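Long-range contacts in endoglucanase (Thermotoga maritima, PDB 1VHO), which probably acts as a metal-dependent aminopeptidase of the M42 family, expected to bind two divalent metal cations per subunit, despite its endoglucanase name: residues L62-H67 with W194-V199; D221-M226 with N294-S299; Y104-I109 with G146-D151; E79-R84 with D139-E144. All blocks are in the same frame, centred on the assembly; numbering follows the deposited sequence.

Contact 1. Residues L62-H67 with W194-V199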
loop_
_atom_site.group_PDB
_atom_site.type_symbol
_atom_site.label_atom_id
_atom_site.label_comp_id
_atom_site.label_asym_id
_atom_site.label_seq_id
_atom_site.Cartn_x
_atom_site.Cartn_y
_atom_site.Cartn_z
ATOM N N LEU A 62 17.871 6.624 9.041
ATOM C CA LEU A 62 16.460 7.034 8.893
ATOM C C LEU A 62 15.771 5.885 8.148
ATOM O O LEU A 62 16.312 5.460 7.109
ATOM C CB LEU A 62 16.496 8.270 8.011
ATOM C CG LEU A 62 15.267 9.033 7.610
ATOM C CD1 LEU A 62 14.340 9.330 8.788
ATOM C CD2 LEU A 62 15.692 10.354 6.930
ATOM N N ALA A 63 14.638 5.433 8.618
ATOM C CA ALA A 63 13.907 4.353 7.966
ATOM C C ALA A 63 12.520 4.846 7.558
ATOM O O ALA A 63 11.823 5.485 8.368
ATOM C CB ALA A 63 13.773 3.142 8.888
ATOM N N PHE A 64 12.102 4.518 6.361
ATOM C CA PHE A 64 10.800 4.888 5.807
ATOM C C PHE A 64 10.070 3.550 5.559
ATOM O O PHE A 64 10.728 2.652 4.994
ATOM C CB PHE A 64 10.895 5.681 4.522
ATOM C CG PHE A 64 11.637 6.990 4.598
ATOM C CD1 PHE A 64 11.509 7.826 5.697
ATOM C CD2 PHE A 64 12.493 7.373 3.584
ATOM C CE1 PHE A 64 12.232 9.015 5.769
ATOM C CE2 PHE A 64 13.178 8.580 3.626
ATOM C CZ PHE A 64 13.048 9.406 4.723
ATOM N N PHE A 65 8.801 3.440 5.915
ATOM C CA PHE A 65 8.134 2.141 5.789
ATOM C C PHE A 65 6.810 2.219 5.024
ATOM O O PHE A 65 6.007 3.132 5.283
ATOM C CB PHE A 65 7.774 1.659 7.228
ATOM C CG PHE A 65 8.946 1.370 8.144
ATOM C CD1 PHE A 65 9.466 2.397 8.953
ATOM C CD2 PHE A 65 9.518 0.133 8.190
ATOM C CE1 PHE A 65 10.545 2.117 9.782
ATOM C CE2 PHE A 65 10.594 -0.156 9.031
ATOM C CZ PHE A 65 11.109 0.865 9.831
ATOM N N ALA A 66 6.475 1.171 4.273
ATOM C CA ALA A 66 5.182 1.127 3.555
ATOM C C ALA A 66 4.718 -0.331 3.416
ATOM O O ALA A 66 5.583 -1.219 3.359
ATOM C CB ALA A 66 5.336 1.746 2.164
ATOM N N HIS A 67 3.419 -0.573 3.464
ATOM C CA HIS A 67 2.907 -1.939 3.255
ATOM C C HIS A 67 2.821 -2.165 1.727
ATOM O O HIS A 67 2.713 -1.187 0.962
ATOM C CB HIS A 67 1.488 -2.069 3.815
ATOM C CG HIS A 67 1.325 -1.891 5.279
ATOM N ND1 HIS A 67 1.500 -2.938 6.173
ATOM C CD2 HIS A 67 0.979 -0.800 6.024
ATOM C CE1 HIS A 67 1.271 -2.509 7.396
ATOM N NE2 HIS A 67 0.950 -1.227 7.329
ATOM N N TRP A 194 22.118 11.609 6.033
ATOM C CA TRP A 194 21.557 10.411 6.654
ATOM C C TRP A 194 21.665 9.165 5.770
ATOM O O TRP A 194 21.602 9.270 4.543
ATOM C CB TRP A 194 20.044 10.681 6.896
ATOM C CG TRP A 194 19.776 11.634 8.011
ATOM C CD1 TRP A 194 19.695 13.006 7.940
ATOM C CD2 TRP A 194 19.563 11.290 9.374
ATOM N NE1 TRP A 194 19.434 13.526 9.180
ATOM C CE2 TRP A 194 19.369 12.497 10.087
ATOM C CE3 TRP A 194 19.526 10.090 10.071
ATOM C CZ2 TRP A 194 19.134 12.510 11.454
ATOM C CZ3 TRP A 194 19.306 10.108 11.437
ATOM C CH2 TRP A 194 19.103 11.323 12.119
ATOM N N ASP A 195 21.829 8.017 6.401
ATOM C CA ASP A 195 21.811 6.739 5.680
ATOM C C ASP A 195 20.300 6.427 5.607
ATOM O O ASP A 195 19.618 6.598 6.636
ATOM C CB ASP A 195 22.556 5.655 6.428
ATOM C CG ASP A 195 24.081 5.893 6.365
ATOM O OD1 ASP A 195 24.565 6.666 5.526
ATOM O OD2 ASP A 195 24.754 5.275 7.201
ATOM N N VAL A 196 19.798 6.032 4.457
ATOM C CA VAL A 196 18.348 5.816 4.343
ATOM C C VAL A 196 17.986 4.375 4.083
ATOM O O VAL A 196 18.583 3.740 3.192
ATOM C CB VAL A 196 17.812 6.703 3.196
ATOM C CG1 VAL A 196 16.336 6.424 2.907
ATOM C CG2 VAL A 196 17.986 8.190 3.567
ATOM N N TYR A 197 16.994 3.875 4.811
ATOM C CA TYR A 197 16.521 2.519 4.638
ATOM C C TYR A 197 15.030 2.613 4.260
ATOM O O TYR A 197 14.267 3.215 5.008
ATOM C CB TYR A 197 16.657 1.671 5.884
ATOM C CG TYR A 197 18.106 1.463 6.303
ATOM C CD1 TYR A 197 18.781 2.495 6.965
ATOM C CD2 TYR A 197 18.784 0.294 5.984
ATOM C CE1 TYR A 197 20.096 2.346 7.333
ATOM C CE2 TYR A 197 20.117 0.147 6.362
ATOM C CZ TYR A 197 20.749 1.148 7.051
ATOM O OH TYR A 197 22.064 1.029 7.459
ATOM N N VAL A 198 14.703 2.076 3.092
ATOM C CA VAL A 198 13.306 2.164 2.602
ATOM C C VAL A 198 12.727 0.780 2.644
ATOM O O VAL A 198 13.195 -0.125 1.924
ATOM C CB VAL A 198 13.315 2.829 1.229
ATOM C CG1 VAL A 198 11.914 2.983 0.728
ATOM C CG2 VAL A 198 13.980 4.219 1.307
ATOM N N VAL A 199 11.647 0.599 3.414
ATOM C CA VAL A 199 11.115 -0.735 3.641
ATOM C C VAL A 199 9.710 -0.967 3.079
ATOM O O VAL A 199 8.774 -0.235 3.386
ATOM C CB VAL A 199 11.073 -0.952 5.170
ATOM C CG1 VAL A 199 10.562 -2.353 5.529
ATOM C CG2 VAL A 199 12.430 -0.659 5.818
#
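Two parallel neighbours in the mixed central sheet, strands 61-67 and 195-201, pair Leu62 with Val196, Ala63 with Tyr197, Phe64 with Val198 and Phe65 with Val199. Their axes, over residues 62-67 and 195-199, diverge by only 11°, and a ladder of five backbone hydrogen bonds zips them together, from Leu62 N to Asp195 O (3.0 Å) to Ala66 N and Val199 O (2.8 Å). The tightest rung is Val199 N to Phe64 O, 2.7 Å. This is the core of the alpha/beta fold of zinc exopeptidases, with helices on each face. One face carries Leu62, Phe64, Val196 and Val198 under helices 171-187 and 317-333; there the flat Phe64 ring slants across both valines, wide enough to meet the two, its CE2 3.9 Å from Val196 CG1. On the other face Phe65 and Val199 run side by side beneath helix 208-213. Phe65 has CG anti to its carbonyl carbon (chi1 -65°), which lays one side of the ring along the valine: CD2 is 3.6 Å from Val199 CB, and CE2 3.7 Å from Val199 CG2. Cutting Phe65 back to an alanine removes this ring and would probably leave a gap beside Val199, under Cys208 and Leu212. Small Ala63 fits beside Tyr197, whose hydroxyl turns to Lys61. Strand 61-67 ends at His67, a predicted ligand of the first zinc; here its NE2 is hydrogen-bonded to Asp287 OD2.

Contact 2. Residues D221-M226 with N294-S299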
loop_
_atom_site.group_PDB
_atom_site.type_symbol
_atom_site.label_atom_id
_atom_site.label_comp_id
_atom_site.label_asym_id
_atom_site.label_seq_id
_atom_site.Cartn_x
_atom_site.Cartn_y
_atom_site.Cartn_z
ATOM N N ASP A 221 17.492 5.746 13.940
ATOM C CA ASP A 221 17.409 6.906 14.814
ATOM C C ASP A 221 16.073 7.610 14.651
ATOM O O ASP A 221 15.634 8.358 15.529
ATOM C CB ASP A 221 18.554 7.870 14.419
ATOM C CG ASP A 221 19.874 7.147 14.658
ATOM O OD1 ASP A 221 20.070 6.668 15.806
ATOM O OD2 ASP A 221 20.634 6.994 13.706
ATOM N N ALA A 222 15.427 7.441 13.467
ATOM C CA ALA A 222 14.126 8.078 13.246
ATOM C C ALA A 222 13.366 7.269 12.171
ATOM O O ALA A 222 14.010 6.653 11.331
ATOM C CB ALA A 222 14.203 9.526 12.853
ATOM N N ALA A 223 12.048 7.154 12.355
ATOM C CA ALA A 223 11.297 6.355 11.369
ATOM C C ALA A 223 10.067 7.135 10.908
ATOM O O ALA A 223 9.439 7.809 11.720
ATOM C CB ALA A 223 10.830 5.061 12.020
ATOM N N ILE A 224 9.771 7.027 9.621
ATOM C CA ILE A 224 8.563 7.696 9.105
ATOM C C ILE A 224 7.711 6.566 8.481
ATOM O O ILE A 224 8.173 5.903 7.561
ATOM C CB ILE A 224 8.881 8.811 8.129
ATOM C CG1 ILE A 224 9.923 9.801 8.752
ATOM C CG2 ILE A 224 7.590 9.551 7.753
ATOM C CD1 ILE A 224 10.076 11.072 7.854
ATOM N N VAL A 225 6.525 6.358 9.013
ATOM C CA VAL A 225 5.635 5.297 8.536
ATOM C C VAL A 225 4.626 5.922 7.583
ATOM O O VAL A 225 4.028 6.928 7.917
ATOM C CB VAL A 225 4.879 4.611 9.698
ATOM C CG1 VAL A 225 3.780 3.686 9.219
ATOM C CG2 VAL A 225 5.865 3.870 10.593
HETATM N N MSE A 226 4.407 5.269 6.440
HETATM C CA MSE A 226 3.475 5.803 5.463
HETATM C C MSE A 226 2.085 5.196 5.686
HETATM O O MSE A 226 1.993 3.986 5.918
HETATM C CB MSE A 226 3.902 5.337 4.056
HETATM C CG MSE A 226 5.261 5.761 3.572
HETATM SE SE MSE A 226 5.257 7.642 3.194
HETATM C CE MSE A 226 5.848 8.318 4.886
ATOM N N ASN A 294 11.041 -0.038 21.143
ATOM C CA ASN A 294 12.465 0.098 20.955
ATOM C C ASN A 294 12.959 1.526 20.991
ATOM O O ASN A 294 14.110 1.775 20.610
ATOM C CB ASN A 294 12.857 -0.554 19.614
ATOM C CG ASN A 294 13.103 -2.042 19.779
ATOM O OD1 ASN A 294 14.225 -2.492 19.528
ATOM N ND2 ASN A 294 12.097 -2.779 20.213
ATOM N N GLY A 295 12.117 2.482 21.395
ATOM C CA GLY A 295 12.514 3.877 21.451
ATOM C C GLY A 295 12.765 4.579 20.134
ATOM O O GLY A 295 13.448 5.623 20.101
ATOM N N VAL A 296 12.238 4.075 19.007
ATOM C CA VAL A 296 12.490 4.775 17.736
ATOM C C VAL A 296 11.598 6.009 17.620
ATOM O O VAL A 296 10.374 5.833 17.676
ATOM C CB VAL A 296 12.229 3.826 16.542
ATOM C CG1 VAL A 296 12.405 4.563 15.217
ATOM C CG2 VAL A 296 13.168 2.640 16.598
ATOM N N ARG A 297 12.157 7.196 17.468
ATOM C CA ARG A 297 11.299 8.390 17.322
ATOM C C ARG A 297 10.532 8.206 15.987
ATOM O O ARG A 297 11.219 8.067 14.980
ATOM C CB ARG A 297 12.120 9.652 17.321
ATOM C CG ARG A 297 12.923 9.793 18.645
ATOM C CD ARG A 297 13.659 11.129 18.685
ATOM N NE ARG A 297 14.967 11.043 18.071
ATOM C CZ ARG A 297 15.265 11.264 16.803
ATOM N NH1 ARG A 297 14.303 11.612 15.960
ATOM N NH2 ARG A 297 16.517 11.131 16.385
ATOM N N THR A 298 9.210 8.247 16.047
ATOM C CA THR A 298 8.417 7.989 14.854
ATOM C C THR A 298 7.415 9.053 14.464
ATOM O O THR A 298 6.855 9.814 15.253
ATOM C CB THR A 298 7.671 6.642 15.020
ATOM O OG1 THR A 298 8.575 5.597 15.438
ATOM C CG2 THR A 298 7.094 6.161 13.688
ATOM N N SER A 299 7.235 9.171 13.141
ATOM C CA SER A 299 6.284 10.087 12.554
ATOM C C SER A 299 5.357 9.291 11.617
ATOM O O SER A 299 5.847 8.356 10.971
ATOM C CB SER A 299 7.001 11.181 11.747
ATOM O OG SER A 299 6.020 11.928 11.013
HETATM O O HOH W 1 14.868 7.485 17.848
#
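A single water oxygen is gripped by three backbone groups where Asp221 meets Arg297: it donates to Asp221 O (2.6 Å) and to Gly295 O (3.2 Å), and accepts from Arg297 N (2.8 Å). It sits where parallel strands 222-229 and 297-304 begin to pair in the central alpha/beta sheet. Just before, a Schellman motif ends helix 289-293, and Gly295, at positive phi, suits its C-prime position. The Arg297 chain bends at chi3 (-88°) and brings its guanidinium over Asp221 O, which faces the flat of the group and lies 3.0 Å from NH2 at an angle too poor for a hydrogen bond; the attraction is probably electrostatic. Deeper in, Ala223 N bonds Arg297 O, Ser299 N bonds Ala223 O, and Val225 N bonds Ser299 O. Alanine suits position 223, since its CB comes within 3.6 Å of Val296 CG1. On the opposite face, small Ser299 fits beneath helix 256-268. Thr298 turns its hydroxyl back on the loop that leads into its strand, OG1 donating to Val296 O (2.9 Å) from well above the carbonyl plane, and its methyl CG2 meets Val225 CG2 obliquely at 4.0 Å.

Contact 3. Residues Y104-I109 with G146-D151. Unlike the reference sequence in segment 146-151: Gly146 (reference Asp). With SO4 (sulfate ion), chain E.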
loop_
_atom_site.group_PDB
_atom_site.type_symbol
_atom_site.label_atom_id
_atom_site.label_comp_id
_atom_site.label_asym_id
_atom_site.label_seq_id
_atom_site.Cartn_x
_atom_site.Cartn_y
_atom_site.Cartn_z
ATOM N N TYR A 104 -6.491 -16.642 -10.222
ATOM C CA TYR A 104 -5.363 -17.384 -10.736
ATOM C C TYR A 104 -5.660 -18.872 -10.684
ATOM O O TYR A 104 -5.916 -19.405 -9.596
ATOM C CB TYR A 104 -4.082 -17.100 -9.901
ATOM C CG TYR A 104 -3.596 -15.683 -10.235
ATOM C CD1 TYR A 104 -4.013 -14.585 -9.513
ATOM C CD2 TYR A 104 -2.719 -15.527 -11.308
ATOM C CE1 TYR A 104 -3.589 -13.306 -9.856
ATOM C CE2 TYR A 104 -2.238 -14.257 -11.628
ATOM C CZ TYR A 104 -2.715 -13.163 -10.909
ATOM O OH TYR A 104 -2.281 -11.910 -11.295
ATOM N N THR A 105 -5.634 -19.532 -11.827
ATOM C CA THR A 105 -5.872 -20.987 -11.864
ATOM C C THR A 105 -4.677 -21.651 -12.538
ATOM O O THR A 105 -3.769 -21.042 -13.120
ATOM C CB THR A 105 -7.148 -21.331 -12.665
ATOM O OG1 THR A 105 -6.911 -21.181 -14.101
ATOM C CG2 THR A 105 -8.296 -20.421 -12.257
ATOM N N LYS A 106 -4.730 -23.000 -12.547
ATOM C CA LYS A 106 -3.668 -23.748 -13.232
ATOM C C LYS A 106 -3.644 -23.447 -14.711
ATOM O O LYS A 106 -2.605 -23.701 -15.343
ATOM C CB LYS A 106 -3.868 -25.260 -12.994
ATOM C CG LYS A 106 -5.047 -25.846 -13.755
ATOM C CD LYS A 106 -5.525 -27.138 -13.096
ATOM C CE LYS A 106 -5.976 -28.227 -14.026
ATOM N NZ LYS A 106 -6.580 -27.745 -15.304
ATOM N N ASN A 107 -4.732 -22.976 -15.324
ATOM C CA ASN A 107 -4.803 -22.701 -16.730
ATOM C C ASN A 107 -4.577 -21.246 -17.108
ATOM O O ASN A 107 -4.569 -20.932 -18.309
ATOM C CB ASN A 107 -6.216 -23.075 -17.272
ATOM C CG ASN A 107 -6.516 -24.543 -16.997
ATOM O OD1 ASN A 107 -5.770 -25.409 -17.444
ATOM N ND2 ASN A 107 -7.570 -24.806 -16.244
ATOM N N GLY A 108 -4.425 -20.358 -16.131
ATOM C CA GLY A 108 -4.210 -18.930 -16.491
ATOM C C GLY A 108 -5.129 -18.132 -15.546
ATOM O O GLY A 108 -5.526 -18.614 -14.489
ATOM N N ILE A 109 -5.557 -16.977 -15.951
ATOM C CA ILE A 109 -6.427 -16.136 -15.120
ATOM C C ILE A 109 -7.858 -16.247 -15.595
ATOM O O ILE A 109 -8.078 -16.156 -16.809
ATOM C CB ILE A 109 -5.906 -14.675 -15.278
ATOM C CG1 ILE A 109 -4.460 -14.664 -14.729
ATOM C CG2 ILE A 109 -6.783 -13.700 -14.520
ATOM C CD1 ILE A 109 -3.810 -13.270 -14.810
ATOM N N GLY A 146 -11.818 -24.955 -15.402
ATOM C CA GLY A 146 -11.930 -25.055 -13.965
ATOM C C GLY A 146 -11.389 -23.864 -13.170
ATOM O O GLY A 146 -10.895 -22.819 -13.573
ATOM N N VAL A 147 -11.681 -23.963 -11.899
ATOM C CA VAL A 147 -11.309 -23.129 -10.779
ATOM C C VAL A 147 -11.201 -24.195 -9.673
ATOM O O VAL A 147 -11.963 -25.188 -9.815
ATOM C CB VAL A 147 -12.253 -21.995 -10.484
ATOM C CG1 VAL A 147 -12.253 -21.589 -9.016
ATOM C CG2 VAL A 147 -11.914 -20.739 -11.305
ATOM N N ARG A 148 -10.224 -24.158 -8.800
ATOM C CA ARG A 148 -10.115 -25.199 -7.779
ATOM C C ARG A 148 -9.969 -24.594 -6.390
ATOM O O ARG A 148 -9.536 -23.460 -6.218
ATOM C CB ARG A 148 -8.855 -26.052 -7.985
ATOM C CG ARG A 148 -8.789 -26.933 -9.210
ATOM C CD ARG A 148 -7.415 -26.825 -9.852
ATOM N NE ARG A 148 -6.298 -27.163 -8.986
ATOM C CZ ARG A 148 -5.190 -26.454 -8.816
ATOM N NH1 ARG A 148 -4.987 -25.298 -9.436
ATOM N NH2 ARG A 148 -4.221 -26.889 -8.010
ATOM N N VAL A 149 -10.234 -25.453 -5.398
ATOM C CA VAL A 149 -10.061 -25.037 -4.017
ATOM C C VAL A 149 -8.605 -24.589 -3.905
ATOM O O VAL A 149 -7.756 -25.286 -4.452
ATOM C CB VAL A 149 -10.402 -26.188 -3.053
ATOM C CG1 VAL A 149 -9.849 -25.923 -1.661
ATOM C CG2 VAL A 149 -11.941 -26.313 -2.959
ATOM N N GLY A 150 -8.329 -23.435 -3.284
ATOM C CA GLY A 150 -6.924 -23.011 -3.204
ATOM C C GLY A 150 -6.567 -21.933 -4.235
ATOM O O GLY A 150 -5.538 -21.257 -4.044
ATOM N N ASP A 151 -7.410 -21.728 -5.241
ATOM C CA ASP A 151 -7.095 -20.696 -6.254
ATOM C C ASP A 151 -7.286 -19.326 -5.586
ATOM O O ASP A 151 -8.179 -19.173 -4.766
ATOM C CB ASP A 151 -7.967 -20.862 -7.500
ATOM C CG ASP A 151 -7.435 -22.018 -8.385
ATOM O OD1 ASP A 151 -6.284 -22.450 -8.243
ATOM O OD2 ASP A 151 -8.205 -22.495 -9.203
HETATM S S SO4 E . -9.488 -27.850 -16.319
HETATM O O1 SO4 E . -9.315 -26.464 -16.852
HETATM O O2 SO4 E . -9.227 -27.845 -14.841
HETATM O O3 SO4 E . -10.886 -28.301 -16.595
HETATM O O4 SO4 E . -8.515 -28.757 -17.006
HETATM O O HOH W 2 -9.085 -22.179 -15.336
#
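A water joins Thr105 to Gly146, and a sulfate lies between Asn107 and Gly146, without any direct hydrogen bond between hairpin tip and loop. The water donates to Thr105 OG1 (2.7 Å) and to Gly146 O (2.6 Å), and accepts from Asn107 ND2. Residues 104-109 form the tip of a beta hairpin in the six-stranded antiparallel sheet, with a type I turn from Thr105 to Gly108, and residues 146-151 lead into strand 152-155. The sulfate, probably from the crystallisation liquor, also rests beside Lys106, with Gly146 N donating to its O1 at 3.3 Å; Arg145 also binds it. Gly146 differs from the reference aspartate, and any CB here would clash with the anion as placed. Thr105 suits the turn: its OG1, between backbone N and carbonyl carbon (chi1 75°), can both accept from Asn107 N in an ST turn and donate to Gly108 O, which Thr105 N also grips. Asp151 faces the hairpin, its CG 3.3 Å from Tyr104 O, while OD2 accepts from Arg148 N (2.6 Å), met from above the carboxylate plane. Asp151 OD1 lies well out of the Arg148 guanidinium plane, so it attracts NH1 by charge alone. Replacing Asp151 by an alanine removes the carboxylate and would probably leave Arg148 N without its acceptor and the guanidinium without this nearby countercharge. Glycine suits position 150, where the type II turn from Arg148 to Asp151 needs positive phi. At the surface the chains of Lys106 and Arg148 cross at about a right angle, CD to CD 3.8 Å. Deeper, Thr105 crosses Val147 squarely, CG2 to CG2 3.8 Å.

Contact 4. Residues E79-R84 with D139-E144; sequences EGQFAR and DLSLCE
Ala83 and Leu140 make the tight side of this contact, while Gln81 and Ser141 make its solvent side. Both sides belong to an edge of the six-stranded antiparallel sheet, where the hairpin of strands 73-79 and 82-87 turns through a type II' turn from Glu79 to Phe82 and meets the end of strand 137-139. Gly80 suits the turn's second position, which needs positive phi. On the packed side Leu140 CD1 presses on Ala83 CB at 3.4 Å, closer than ordinary van der Waals contact; a small alanine fits there, and Val78 touches both residues. The backbones are tied nearby, with Leu140 N donating to Gln81 O at 2.7 Å. Phe82 and Asp139 form an antiparallel non-hydrogen-bonded pair, and the Phe82 ring, its CE1 3.7 Å from Asp139 OD2, also stands nearly perpendicular to that of Phe137. Toward solvent, the exposed Gln81 has CG between its backbone N and carbonyl carbon (chi1 68°), which places CG over the centre of the Phe82 ring and sends the extended chain, with its amide at the end, toward Asp139. Gln81 NE2 donates to Asp139 OD1 at 3.0 Å, almost straight (176°), on the syn side, tilted somewhat out of the carboxylate plane. Aspartate suits this spot because OD1 takes two more donors, Ser141 N in an Asx turn on the anti side, also tilted, and Ser141 OG from above the plane, while OD2 accepts from Ala118 N; so many donors would probably favour the ionised form. The hydroxyl bond is the shortest of OD1's three, Ser141 OG to Asp139 OD1 2.7 Å.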
loop_
_atom_site.group_PDB
_atom_site.type_symbol
_atom_site.label_atom_id
_atom_site.label_comp_id
_atom_site.label_asym_id
_atom_site.label_seq_id
_atom_site.Cartn_x
_atom_site.Cartn_y
_atom_site.Cartn_z
ATOM N N GLU A 79 -18.961 -26.235 -4.752
ATOM C CA GLU A 79 -20.135 -27.100 -4.675
ATOM C C GLU A 79 -21.131 -26.805 -5.792
ATOM O O GLU A 79 -21.668 -25.704 -5.933
ATOM C CB GLU A 79 -20.812 -27.102 -3.325
ATOM C CG GLU A 79 -21.394 -25.816 -2.799
ATOM C CD GLU A 79 -21.451 -25.772 -1.282
ATOM O OE1 GLU A 79 -21.728 -24.690 -0.715
ATOM O OE2 GLU A 79 -21.223 -26.822 -0.643
ATOM N N GLY A 80 -21.407 -27.851 -6.567
ATOM C CA GLY A 80 -22.345 -27.681 -7.700
ATOM C C GLY A 80 -21.698 -26.656 -8.639
ATOM O O GLY A 80 -20.498 -26.690 -8.876
ATOM N N GLN A 81 -22.501 -25.708 -9.147
ATOM C CA GLN A 81 -21.900 -24.714 -10.035
ATOM C C GLN A 81 -21.390 -23.503 -9.278
ATOM O O GLN A 81 -20.956 -22.533 -9.917
ATOM C CB GLN A 81 -22.904 -24.292 -11.116
ATOM C CG GLN A 81 -24.068 -23.507 -10.606
ATOM C CD GLN A 81 -25.164 -23.269 -11.631
ATOM O OE1 GLN A 81 -26.170 -23.972 -11.553
ATOM N NE2 GLN A 81 -25.075 -22.269 -12.509
ATOM N N PHE A 82 -21.385 -23.496 -7.942
ATOM C CA PHE A 82 -20.943 -22.308 -7.224
ATOM C C PHE A 82 -19.661 -22.476 -6.429
ATOM O O PHE A 82 -19.480 -23.402 -5.623
ATOM C CB PHE A 82 -22.063 -21.748 -6.339
ATOM C CG PHE A 82 -23.358 -21.508 -7.076
ATOM C CD1 PHE A 82 -23.496 -20.467 -7.980
ATOM C CD2 PHE A 82 -24.452 -22.358 -6.882
ATOM C CE1 PHE A 82 -24.658 -20.258 -8.686
ATOM C CE2 PHE A 82 -25.617 -22.165 -7.589
ATOM C CZ PHE A 82 -25.745 -21.108 -8.490
ATOM N N ALA A 83 -18.678 -21.609 -6.689
ATOM C CA ALA A 83 -17.424 -21.649 -5.915
ATOM C C ALA A 83 -17.529 -20.555 -4.848
ATOM O O ALA A 83 -17.843 -19.377 -5.142
ATOM C CB ALA A 83 -16.194 -21.434 -6.747
ATOM N N ARG A 84 -17.213 -20.912 -3.608
ATOM C CA ARG A 84 -17.263 -19.947 -2.524
ATOM C C ARG A 84 -15.879 -19.297 -2.314
ATOM O O ARG A 84 -14.897 -20.015 -2.418
ATOM C CB ARG A 84 -17.656 -20.661 -1.197
ATOM C CG ARG A 84 -17.461 -19.703 -0.023
ATOM C CD ARG A 84 -17.712 -20.380 1.304
ATOM N NE ARG A 84 -19.145 -20.452 1.609
ATOM C CZ ARG A 84 -19.615 -21.262 2.557
ATOM N NH1 ARG A 84 -18.776 -22.037 3.252
ATOM N NH2 ARG A 84 -20.918 -21.298 2.785
ATOM N N ASP A 139 -20.212 -17.966 -10.078
ATOM C CA ASP A 139 -20.939 -19.026 -10.787
ATOM C C ASP A 139 -19.968 -19.662 -11.782
ATOM O O ASP A 139 -19.597 -19.033 -12.783
ATOM C CB ASP A 139 -22.171 -18.422 -11.473
ATOM C CG ASP A 139 -23.110 -19.445 -12.111
ATOM O OD1 ASP A 139 -22.628 -20.501 -12.561
ATOM O OD2 ASP A 139 -24.310 -19.118 -12.194
ATOM N N LEU A 140 -19.517 -20.862 -11.492
ATOM C CA LEU A 140 -18.563 -21.632 -12.286
ATOM C C LEU A 140 -18.982 -21.959 -13.690
ATOM O O LEU A 140 -18.125 -22.155 -14.573
ATOM C CB LEU A 140 -18.209 -22.931 -11.563
ATOM C CG LEU A 140 -16.993 -22.967 -10.643
ATOM C CD1 LEU A 140 -16.579 -21.599 -10.129
ATOM C CD2 LEU A 140 -17.264 -23.923 -9.487
ATOM N N SER A 141 -20.290 -21.938 -13.997
ATOM C CA SER A 141 -20.734 -22.229 -15.348
ATOM C C SER A 141 -20.328 -21.098 -16.281
ATOM O O SER A 141 -20.451 -21.254 -17.501
ATOM C CB SER A 141 -22.253 -22.471 -15.378
ATOM O OG SER A 141 -22.907 -21.261 -15.130
ATOM N N LEU A 142 -19.929 -19.943 -15.756
ATOM C CA LEU A 142 -19.476 -18.806 -16.512
ATOM C C LEU A 142 -17.970 -18.841 -16.784
ATOM O O LEU A 142 -17.496 -17.988 -17.541
ATOM C CB LEU A 142 -19.803 -17.479 -15.810
ATOM C CG LEU A 142 -21.308 -17.165 -15.706
ATOM C CD1 LEU A 142 -21.592 -15.964 -14.848
ATOM C CD2 LEU A 142 -21.945 -16.998 -17.080
ATOM N N CYS A 143 -17.206 -19.747 -16.201
ATOM C CA CYS A 143 -15.773 -19.746 -16.467
ATOM C C CYS A 143 -15.405 -20.569 -17.699
ATOM O O CYS A 143 -16.071 -21.519 -18.060
ATOM C CB CYS A 143 -14.910 -20.261 -15.319
ATOM S SG CYS A 143 -15.426 -19.906 -13.678
ATOM N N GLU A 144 -14.204 -20.234 -18.188
ATOM C CA GLU A 144 -13.697 -20.923 -19.377
ATOM C C GLU A 144 -13.409 -22.376 -19.057
ATOM O O GLU A 144 -13.847 -23.281 -19.774
ATOM C CB GLU A 144 -12.456 -20.194 -19.892
ATOM C CG GLU A 144 -12.783 -18.749 -20.299
ATOM C CD GLU A 144 -13.839 -18.725 -21.393
ATOM O OE1 GLU A 144 -14.867 -18.035 -21.202
ATOM O OE2 GLU A 144 -13.648 -19.415 -22.414
#

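Contacts 1 and 2 belong to one sheet and touch: strands 61-67 and 222-229 are neighbours, with Ala63 O 2.9 Å from Ile224 N and Phe64 CE1 3.6 Å from Ile224 CD1. Their centres are 10 Å apart. Together they border the predicted two-zinc site: contact 1 contains His67, and the side chain of Val225 in contact 2 lies about 6 Å from that of His67. Contacts 3 and 4, centres 12 Å apart, both reach the six-stranded sheet across the chain's centre, away from the annotated metal site. From contact 1 their centres are 37 and 44 Å away, and nearest atoms about 17 and 25 Å.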